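Local coordinates for protein iodotyrosine deiodinase (Thermotoga neapolitana, PDB 6TYK) that removes halide reductively from halotyrosines such as 3-iodo-L-tyrosine, using FMN, and works as a homodimer, at residues A[100-105]-A[160-165]. Residues are numbered along the deposited sequence; the frame is centred on the assembly and turned at random.
Sequences YLLLVF and VILPVG
Y100–V104 and V160–V164 are antiparallel neighbours in the middle of the four-stranded sheet of this nitroreductase fold, every touching residue buried. Y100, L102 and V104 form the hydrogen-bonded pairs with V164, L162 and V160. The L102–L162 pair is tightly closed, L162 N reaching L102 O at 2.7 Å, whereas L102 N meets L162 O from well above the carbonyl plane. V104 N points almost straight at V160 O (177° at the hydrogen), but the return bond from V160 N is weak. P163 has no N-H to give; it occupies a non-hydrogen-bonded position, its CA making a C-H...O contact with Y100 O (3.4 Å).

On the face covered by helix 113-130, L162 CD1 lies 3.7 Å from V104 CG2 and 4.0 Å from L102 CD2. V160's chi1 of 62° brings CG1 alongside V104, 3.7 Å from V104 CB. On the face toward helix 94-97, L101 crosses P163, CD2 3.9 Å from P163 CB, and L103 lies beside I161, CD1 4.0 Å from I161 CG2. The ladder thus pairs inward N-H and C=O groups in a largely apolar interior, with the V160 side chain about 6 Å from bound FMN.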
ATOM      1  N   TYR A 100     -12.413  17.719  -3.559  1.00 13.60           N
ATOM      2  CA  TYR A 100     -12.839  16.344  -3.361  1.00 13.42           C
ATOM      3  C   TYR A 100     -12.279  15.820  -2.057  1.00 12.70           C
ATOM      4  O   TYR A 100     -11.099  16.034  -1.769  1.00 13.56           O
ATOM      5  CB  TYR A 100     -12.280  15.436  -4.456  1.00 14.04           C
ATOM      6  CG  TYR A 100     -12.681  15.740  -5.873  1.00 14.86           C
ATOM      7  CD1 TYR A 100     -13.938  15.403  -6.347  1.00 13.94           C
ATOM      8  CD2 TYR A 100     -11.775  16.300  -6.758  1.00 14.98           C
ATOM      9  CE1 TYR A 100     -14.294  15.656  -7.655  1.00 15.19           C
ATOM     10  CE2 TYR A 100     -12.120  16.553  -8.069  1.00 16.17           C
ATOM     11  CZ  TYR A 100     -13.381  16.232  -8.507  1.00 16.00           C
ATOM     12  OH  TYR A 100     -13.726  16.486  -9.810  1.00 17.45           O
ATOM     13  N   LEU A 101     -13.105  15.124  -1.282  1.00 11.23           N
ATOM     14  CA  LEU A 101     -12.582  14.230  -0.261  1.00 11.11           C
ATOM     15  C   LEU A 101     -12.839  12.816  -0.745  1.00 10.90           C
ATOM     16  O   LEU A 101     -13.988  12.373  -0.839  1.00 12.82           O
ATOM     17  CB  LEU A 101     -13.237  14.445   1.096  1.00 12.29           C
ATOM     18  CG  LEU A 101     -13.225  15.876   1.617  1.00 13.19           C
ATOM     19  CD1 LEU A 101     -13.896  15.918   2.978  1.00 14.57           C
ATOM     20  CD2 LEU A 101     -11.800  16.404   1.702  1.00 14.01           C
ATOM     21  N   LEU A 102     -11.766  12.121  -1.096  1.00 11.19           N
ATOM     22  CA  LEU A 102     -11.895  10.752  -1.565  1.00 10.45           C
ATOM     23  C   LEU A 102     -11.768   9.840  -0.361  1.00 10.09           C
ATOM     24  O   LEU A 102     -10.692   9.729   0.241  1.00 12.02           O
ATOM     25  CB  LEU A 102     -10.805  10.438  -2.583  1.00 12.51           C
ATOM     26  CG  LEU A 102     -10.775   8.982  -3.054  1.00 13.47           C
ATOM     27  CD1 LEU A 102     -12.022   8.610  -3.865  1.00 13.87           C
ATOM     28  CD2 LEU A 102      -9.509   8.705  -3.852  1.00 16.37           C
ATOM     29  N   LEU A 103     -12.883   9.236   0.031  1.00 10.86           N
ATOM     30  CA  LEU A 103     -12.871   8.290   1.132  1.00 11.21           C
ATOM     31  C   LEU A 103     -12.646   6.900   0.581  1.00 10.84           C
ATOM     32  O   LEU A 103     -13.386   6.430  -0.283  1.00 12.60           O
ATOM     33  CB  LEU A 103     -14.169   8.368   1.945  1.00 11.59           C
ATOM     34  CG  LEU A 103     -14.199   9.462   3.027  1.00 12.52           C
ATOM     35  CD1 LEU A 103     -13.975  10.857   2.441  1.00 14.31           C
ATOM     36  CD2 LEU A 103     -15.509   9.411   3.790  1.00 14.45           C
ATOM     37  N   VAL A 104     -11.613   6.245   1.089  1.00 10.62           N
ATOM     38  CA  VAL A 104     -11.214   4.938   0.594  1.00 10.95           C
ATOM     39  C   VAL A 104     -11.545   3.891   1.644  1.00  9.28           C
ATOM     40  O   VAL A 104     -11.094   3.979   2.796  1.00 11.31           O
ATOM     41  CB  VAL A 104      -9.702   4.896   0.279  1.00 12.57           C
ATOM     42  CG1 VAL A 104      -9.315   3.529  -0.248  1.00 15.33           C
ATOM     43  CG2 VAL A 104      -9.342   5.971  -0.732  1.00 12.41           C
ATOM     44  N   PHE A 105     -12.356   2.910   1.253  1.00  9.98           N
ATOM     45  CA  PHE A 105     -12.779   1.865   2.168  1.00 10.16           C
ATOM     46  C   PHE A 105     -12.197   0.523   1.773  1.00 10.66           C
ATOM     47  O   PHE A 105     -11.879   0.285   0.603  1.00 11.11           O
ATOM     48  CB  PHE A 105     -14.304   1.723   2.148  1.00 11.83           C
ATOM     49  CG  PHE A 105     -15.040   2.957   2.563  1.00 10.95           C
ATOM     50  CD1 PHE A 105     -15.221   4.010   1.681  1.00 12.59           C
ATOM     51  CD2 PHE A 105     -15.577   3.058   3.837  1.00 11.41           C
ATOM     52  CE1 PHE A 105     -15.908   5.150   2.076  1.00 14.02           C
ATOM     53  CE2 PHE A 105     -16.269   4.193   4.233  1.00 12.28           C
ATOM     54  CZ  PHE A 105     -16.435   5.234   3.350  1.00 12.40           C
ATOM     55  N   VAL A 160      -8.908   5.629   4.902  1.00 11.45           N
ATOM     56  CA  VAL A 160      -8.210   6.895   4.792  1.00 10.58           C
ATOM     57  C   VAL A 160      -9.105   7.901   4.092  1.00 10.62           C
ATOM     58  O   VAL A 160      -9.946   7.525   3.275  1.00 12.07           O
ATOM     59  CB  VAL A 160      -6.871   6.733   4.021  1.00 10.56           C
ATOM     60  CG1 VAL A 160      -7.096   6.264   2.575  1.00 12.37           C
ATOM     61  CG2 VAL A 160      -6.091   8.020   4.040  1.00 13.04           C
ATOM     62  N   ILE A 161      -8.957   9.167   4.467  1.00  9.70           N
ATOM     63  CA  ILE A 161      -9.605  10.271   3.774  1.00 10.82           C
ATOM     64  C   ILE A 161      -8.525  10.934   2.955  1.00 10.94           C
ATOM     65  O   ILE A 161      -7.523  11.401   3.503  1.00 11.63           O
ATOM     66  CB  ILE A 161     -10.172  11.285   4.781  1.00 12.08           C
ATOM     67  CG1 ILE A 161     -11.262  10.630   5.635  1.00 13.16           C
ATOM     68  CG2 ILE A 161     -10.690  12.540   4.064  1.00 13.43           C
ATOM     69  CD1 ILE A 161     -11.628  11.457   6.851  1.00 14.73           C
ATOM     70  N   LEU A 162      -8.714  10.977   1.644  1.00 11.55           N
ATOM     71  CA  LEU A 162      -7.741  11.614   0.767  1.00 11.03           C
ATOM     72  C   LEU A 162      -8.324  12.882   0.167  1.00 10.20           C
ATOM     73  O   LEU A 162      -9.043  12.825  -0.830  1.00 11.09           O
ATOM     74  CB  LEU A 162      -7.343  10.676  -0.376  1.00 12.66           C
ATOM     75  CG  LEU A 162      -6.572   9.415  -0.008  1.00 17.07           C
ATOM     76  CD1 LEU A 162      -6.608   8.449  -1.180  1.00 19.98           C
ATOM     77  CD2 LEU A 162      -5.134   9.742   0.341  1.00 16.68           C
ATOM     78  N   PRO A 163      -8.025  14.036   0.770  1.00 11.64           N
ATOM     79  CA  PRO A 163      -8.394  15.286   0.105  1.00 12.36           C
ATOM     80  C   PRO A 163      -7.633  15.364  -1.208  1.00 12.63           C
ATOM     81  O   PRO A 163      -6.436  15.066  -1.237  1.00 13.66           O
ATOM     82  CB  PRO A 163      -7.914  16.368   1.078  1.00 13.50           C
ATOM     83  CG  PRO A 163      -7.754  15.652   2.396  1.00 15.47           C
ATOM     84  CD  PRO A 163      -7.327  14.266   2.044  1.00 14.33           C
ATOM     85  N   VAL A 164      -8.332  15.710  -2.283  1.00 11.68           N
ATOM     86  CA  VAL A 164      -7.716  15.795  -3.599  1.00 12.76           C
ATOM     87  C   VAL A 164      -8.092  17.105  -4.263  1.00 13.06           C
ATOM     88  O   VAL A 164      -9.243  17.526  -4.228  1.00 14.45           O
ATOM     89  CB  VAL A 164      -8.150  14.630  -4.505  1.00 14.12           C
ATOM     90  CG1 VAL A 164      -7.552  14.794  -5.909  1.00 16.90           C
ATOM     91  CG2 VAL A 164      -7.718  13.302  -3.893  1.00 15.65           C
ATOM     92  N   GLY A 165      -7.106  17.750  -4.867  1.00 12.41           N
ATOM     93  CA  GLY A 165      -7.354  18.964  -5.612  1.00 12.37           C
ATOM     94  C   GLY A 165      -6.048  19.469  -6.177  1.00 12.35           C
ATOM     95  O   GLY A 165      -5.023  18.791  -6.111  1.00 13.07           O
TER